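Local coordinates for protein glycosyltransferase Gtf1 (PDB 4PQG) that is a glycosyltransferase of the GT-B fold, with two Rossmann-like domains and an extended antiparallel beta-sheet domain, and binds uridine-5'-diphosphate in its cleft, at residues His250-Ser255 against Ser409-Phe414; Ile429-Pro434 against Ile450-Asp455. All blocks are in the same frame, centred on the assembly; numbering follows the deposited sequence.

Contact 1: His250-Ser255 against Ser409-Phe414; sequences HAEHYS and STSEGF. With NAG (2-acetamido-2-deoxy-beta-D-glucopyranose), chain D.
Gly413 lies close against the backbone of His250 and Ala251. Its CA points a hydrogen at the carbonyl O of His250, a CA-H...O contact of 3.4 Å that is almost straight (172° at the hydrogen). Because Gly413 has no side chain, its CA can lie 4.1 Å from the CA of Ala251. The one side-chain touch across the contact is Glu252 CB against Ser411 OG at 3.5 Å. Ser411 reaches it with OG anti to the backbone N (chi1 174°).

No direct hydrogen bond crosses between the segments; water and NAG carry the polar links. One water accepts from Glu252 N and donates to both Ser411 OG and NAG O7, while a second takes the Ser411 hydroxyl and donates to Glu252 OE1. NAG joins the two segments directly. On one, His250 ND1 meets NAG O6 in the plane of the imidazole at 2.8 Å. On the other, Gly413 N donates to NAG O7 at 3.0 Å, and Phe414 N donates to NAG O3. That same hydroxyl O3 donates to Glu412 OE1 at 2.6 Å, so one oxygen is gripped twice.

The second shell sets these groups in place. Ser409 OG donates to Glu412 OE2 from above the carboxylate plane, and Lys341 forms a salt bridge with the same oxygen. Glu412 also touches the bound UDP, so the contact lines the ligand site in the cleft. The far nitrogen of His250, NE2, is bonded to Asp227, and Glu252 OE2 is tied to Tyr435 OH as well as to His253 N.

The 250-255 loop follows strand 244-248 of the seven-stranded sheet, beside helices 24-38 and 288-301. The 409-414 loop leads from strand 404-406 of the six-stranded sheet into helix 416-423, so the contact spans the two Rossmann-like halves of the GT-B fold.

Contact 2: Ile429-Pro434 against Ile450-Asp455; sequences IGFDVP and IPSSSD
Ile450 turns CG1 anti to its carbonyl carbon (chi1 -61°) and extends its chain beyond, which carries CD1 obliquely across to Ile429 CG2 at 3.7 Å. Ser452 sends OG anti to the backbone N (chi1 -171°), and this lays the hydroxyl over one face of the Phe431 ring, 3.8 Å above its plane and displaced toward the rim. The CB of Ser452 is also wedged in, 3.7 Å from Phe431 CD1 and 3.9 Å from Val433 CG1. At the ring's edge, in its plane, the carbonyl O of Ile450 stands 3.6 Å from Phe431 CD1.

The backbone evidence is a parallel bridge between Phe431 and Ile450, with the two side chains pointing apart. Ile450 N donates to Gly430 O at 2.7 Å, with a nearly straight N-H (167°), and Asp432 N returns a bond to Ile450 O at 2.8 Å, so the pair of bonds brackets Phe431. A CA-H...O contact from Phe431 CA reaches that same carbonyl oxygen.

Strand 428-431, helix 436-440 and strand 447-450 form a beta-alpha-beta unit, and the contact lies where its two strands run out at the edge of the six-stranded parallel sheet of the Rossmann-like domain.

Past the bridge the chains part. The first enters an inverse gamma turn centred on Asp432, closed by a weak bond from Val433 N to Phe431 O, and Asp432 OD1 is held by Gln438. A water donating to Asp432 O and accepting from Ser452 N links the two chains here. Tyr465 of helix 458-474 meets the Phe431 ring edge-to-face and also packs on Ile429 and Ile450.

In the fold
Contact 1 lies about 15 Å from the centre of the chain and contact 2 about 25 Å, their own centres being 13 Å apart. Both are partly buried, but contact 1 has no fully exposed residue among those that touch, whereas contact 2 runs out to exposed positions. Their chemistry follows: loops of two domains bridged by water and NAG in contact 1, against strand hydrogen bonds and apolar side chains within one sheet in contact 2. The 409-414 loop follows strand 404-406, and 429-434 starts on the adjacent strand 428-431; the two touch, Thr410 O lying 3.5 Å from Val433 CG2.

Contact 1: His250-Ser255 against Ser409-Phe414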
# COMPACT_ATOMS: atom_id res chain seq x y z
N HIS A 250 1.02 -11.34 4.52
CA HIS A 250 0.69 -10.03 5.10
C HIS A 250 -0.50 -9.98 6.03
O HIS A 250 -0.42 -9.38 7.12
CB HIS A 250 0.55 -8.99 4.01
CG HIS A 250 1.85 -8.61 3.38
ND1 HIS A 250 2.71 -7.76 3.97
CD2 HIS A 250 2.44 -9.00 2.19
CE1 HIS A 250 3.79 -7.60 3.19
NE2 HIS A 250 3.62 -8.36 2.09
N ALA A 251 -1.60 -10.58 5.62
CA ALA A 251 -2.82 -10.56 6.43
C ALA A 251 -3.06 -11.96 6.99
O ALA A 251 -2.21 -12.86 6.83
CB ALA A 251 -3.99 -10.12 5.55
N GLU A 252 -4.19 -12.16 7.66
CA GLU A 252 -4.66 -13.51 8.03
C GLU A 252 -4.71 -14.37 6.76
O GLU A 252 -5.09 -13.87 5.72
CB GLU A 252 -6.04 -13.41 8.68
CG GLU A 252 -6.62 -14.72 9.20
CD GLU A 252 -5.75 -15.35 10.27
OE1 GLU A 252 -6.07 -15.21 11.47
OE2 GLU A 252 -4.72 -15.97 9.93
N HIS A 253 -4.33 -15.64 6.84
CA HIS A 253 -3.96 -16.39 5.63
C HIS A 253 -4.88 -17.54 5.30
O HIS A 253 -4.61 -18.30 4.36
CB HIS A 253 -2.54 -16.91 5.79
CG HIS A 253 -2.41 -17.84 6.96
ND1 HIS A 253 -2.11 -17.39 8.20
CD2 HIS A 253 -2.67 -19.19 7.07
CE1 HIS A 253 -2.15 -18.43 9.06
NE2 HIS A 253 -2.49 -19.53 8.36
N TYR A 254 -5.95 -17.69 6.07
CA TYR A 254 -6.94 -18.74 5.84
C TYR A 254 -8.29 -18.27 6.39
O TYR A 254 -8.34 -17.31 7.16
CB TYR A 254 -6.48 -20.04 6.51
CG TYR A 254 -6.78 -20.08 8.00
CD1 TYR A 254 -7.80 -20.90 8.50
CD2 TYR A 254 -6.08 -19.26 8.89
CE1 TYR A 254 -8.09 -20.92 9.86
CE2 TYR A 254 -6.38 -19.27 10.25
CZ TYR A 254 -7.38 -20.10 10.72
OH TYR A 254 -7.68 -20.13 12.06
N SER A 255 -9.37 -18.93 5.99
CA SER A 255 -10.69 -18.60 6.49
C SER A 255 -11.13 -19.59 7.55
O SER A 255 -11.38 -20.78 7.28
CB SER A 255 -11.72 -18.52 5.36
OG SER A 255 -11.34 -17.51 4.44
N SER A 409 -10.92 -3.16 14.13
CA SER A 409 -10.56 -4.15 13.14
C SER A 409 -10.71 -5.55 13.73
O SER A 409 -10.28 -5.82 14.87
CB SER A 409 -9.12 -3.94 12.65
OG SER A 409 -8.74 -4.97 11.76
N THR A 410 -11.33 -6.43 12.96
CA THR A 410 -11.57 -7.79 13.39
C THR A 410 -10.41 -8.74 13.09
O THR A 410 -10.47 -9.92 13.45
CB THR A 410 -12.91 -8.32 12.83
OG1 THR A 410 -13.08 -7.84 11.48
CG2 THR A 410 -14.07 -7.77 13.68
N SER A 411 -9.34 -8.22 12.47
CA SER A 411 -8.17 -9.05 12.15
C SER A 411 -7.00 -8.22 11.65
O SER A 411 -7.16 -7.38 10.77
CB SER A 411 -8.53 -10.12 11.10
OG SER A 411 -7.38 -10.82 10.67
N GLU A 412 -5.81 -8.47 12.21
CA GLU A 412 -4.59 -7.85 11.68
C GLU A 412 -3.43 -8.82 11.62
O GLU A 412 -3.08 -9.44 12.63
CB GLU A 412 -4.17 -6.61 12.49
CG GLU A 412 -5.18 -5.47 12.50
CD GLU A 412 -5.31 -4.72 11.18
OE1 GLU A 412 -4.41 -4.82 10.30
OE2 GLU A 412 -6.33 -3.99 11.03
N GLY A 413 -2.84 -8.94 10.44
CA GLY A 413 -1.61 -9.69 10.27
C GLY A 413 -0.54 -9.13 11.19
O GLY A 413 0.29 -9.87 11.74
N PHE A 414 -0.55 -7.82 11.37
CA PHE A 414 0.43 -7.13 12.19
C PHE A 414 -0.17 -5.84 12.68
O PHE A 414 -0.37 -5.65 13.89
CB PHE A 414 1.70 -6.83 11.40
CG PHE A 414 2.82 -6.28 12.24
CD1 PHE A 414 3.46 -7.08 13.20
CD2 PHE A 414 3.25 -4.96 12.08
CE1 PHE A 414 4.51 -6.59 13.96
CE2 PHE A 414 4.31 -4.46 12.85
CZ PHE A 414 4.94 -5.28 13.79
C1 NAG D . -1.88 -5.83 5.95
C2 NAG D . -2.56 -6.44 7.16
C3 NAG D . -1.82 -5.66 8.25
C4 NAG D . -0.30 -5.72 8.08
C5 NAG D . 0.11 -5.38 6.62
C6 NAG D . 1.61 -5.34 6.36
C7 NAG D . -4.88 -6.92 7.73
C8 NAG D . -6.29 -6.38 7.71
N2 NAG D . -3.97 -6.11 7.23
O1 NAG D . -2.59 -5.50 4.79
O3 NAG D . -2.22 -6.05 9.56
O4 NAG D . 0.28 -4.78 8.95
O5 NAG D . -0.57 -6.34 5.79
O6 NAG D . 2.09 -6.66 6.49
O7 NAG D . -4.64 -8.05 8.18
O HOH W 1 -6.14 -10.26 8.52
O HOH W 2 -6.95 -12.76 12.33

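Contact 2: Ile429-Pro434 against Ile450-Asp455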
# COMPACT_ATOMS: atom_id res chain seq x y z
N ILE A 429 -7.14 0.51 22.47
CA ILE A 429 -8.35 -0.27 22.79
C ILE A 429 -8.81 -1.01 21.53
O ILE A 429 -9.14 -0.37 20.54
CB ILE A 429 -9.50 0.62 23.33
CG1 ILE A 429 -9.05 1.38 24.59
CG2 ILE A 429 -10.74 -0.22 23.59
CD1 ILE A 429 -10.02 2.47 25.04
N GLY A 430 -8.83 -2.34 21.57
CA GLY A 430 -9.23 -3.13 20.41
C GLY A 430 -9.80 -4.49 20.73
O GLY A 430 -9.84 -4.91 21.89
N PHE A 431 -10.25 -5.19 19.69
CA PHE A 431 -10.79 -6.53 19.86
C PHE A 431 -9.70 -7.55 20.23
O PHE A 431 -8.55 -7.43 19.77
CB PHE A 431 -11.48 -7.00 18.58
CG PHE A 431 -12.84 -6.40 18.35
CD1 PHE A 431 -13.88 -6.59 19.27
CD2 PHE A 431 -13.10 -5.69 17.18
CE1 PHE A 431 -15.14 -6.07 19.02
CE2 PHE A 431 -14.37 -5.16 16.94
CZ PHE A 431 -15.39 -5.35 17.87
N ASP A 432 -10.07 -8.53 21.05
CA ASP A 432 -9.19 -9.63 21.39
C ASP A 432 -9.16 -10.62 20.23
O ASP A 432 -9.79 -11.68 20.27
CB ASP A 432 -9.70 -10.32 22.67
CG ASP A 432 -8.66 -11.25 23.30
OD1 ASP A 432 -7.59 -11.48 22.69
OD2 ASP A 432 -8.91 -11.74 24.41
N VAL A 433 -8.44 -10.25 19.17
CA VAL A 433 -8.39 -11.06 17.95
C VAL A 433 -6.96 -11.12 17.43
O VAL A 433 -6.21 -10.17 17.62
CB VAL A 433 -9.34 -10.52 16.84
CG1 VAL A 433 -10.80 -10.80 17.18
CG2 VAL A 433 -9.10 -9.04 16.56
N PRO A 434 -6.58 -12.23 16.79
CA PRO A 434 -5.23 -12.34 16.25
C PRO A 434 -5.05 -11.51 14.96
O PRO A 434 -6.03 -11.13 14.34
CB PRO A 434 -5.08 -13.83 15.97
CG PRO A 434 -6.47 -14.31 15.73
CD PRO A 434 -7.38 -13.45 16.55
N ILE A 450 -11.05 -6.12 24.03
CA ILE A 450 -12.48 -6.34 24.14
C ILE A 450 -12.86 -7.67 23.49
O ILE A 450 -12.52 -7.90 22.33
CB ILE A 450 -13.25 -5.16 23.52
CG1 ILE A 450 -12.90 -3.88 24.29
CG2 ILE A 450 -14.76 -5.44 23.48
CD1 ILE A 450 -13.57 -2.61 23.82
N PRO A 451 -13.54 -8.56 24.25
CA PRO A 451 -13.97 -9.84 23.69
C PRO A 451 -14.74 -9.60 22.41
O PRO A 451 -15.51 -8.65 22.35
CB PRO A 451 -14.91 -10.41 24.76
CG PRO A 451 -14.51 -9.73 26.02
CD PRO A 451 -14.06 -8.36 25.61
N SER A 452 -14.51 -10.42 21.40
CA SER A 452 -15.20 -10.29 20.13
C SER A 452 -16.11 -11.49 19.98
O SER A 452 -15.81 -12.58 20.47
CB SER A 452 -14.19 -10.25 18.97
OG SER A 452 -14.81 -9.91 17.74
N SER A 453 -17.23 -11.29 19.29
CA SER A 453 -18.13 -12.41 18.99
C SER A 453 -18.43 -12.47 17.49
O SER A 453 -18.42 -11.44 16.81
CB SER A 453 -19.43 -12.28 19.80
OG SER A 453 -20.28 -13.38 19.56
N SER A 454 -18.68 -13.67 16.99
CA SER A 454 -18.95 -13.85 15.56
C SER A 454 -20.28 -13.23 15.11
O SER A 454 -20.42 -12.84 13.95
CB SER A 454 -18.86 -15.32 15.15
OG SER A 454 -19.82 -16.11 15.84
N ASP A 455 -21.25 -13.11 16.02
CA ASP A 455 -22.54 -12.50 15.63
C ASP A 455 -22.49 -10.96 15.54
O ASP A 455 -23.38 -10.35 14.95
CB ASP A 455 -23.71 -13.00 16.50
CG ASP A 455 -23.45 -12.86 17.98
OD1 ASP A 455 -22.65 -11.98 18.40
OD2 ASP A 455 -24.06 -13.65 18.74
O HOH W 3 -12.37 -12.64 21.65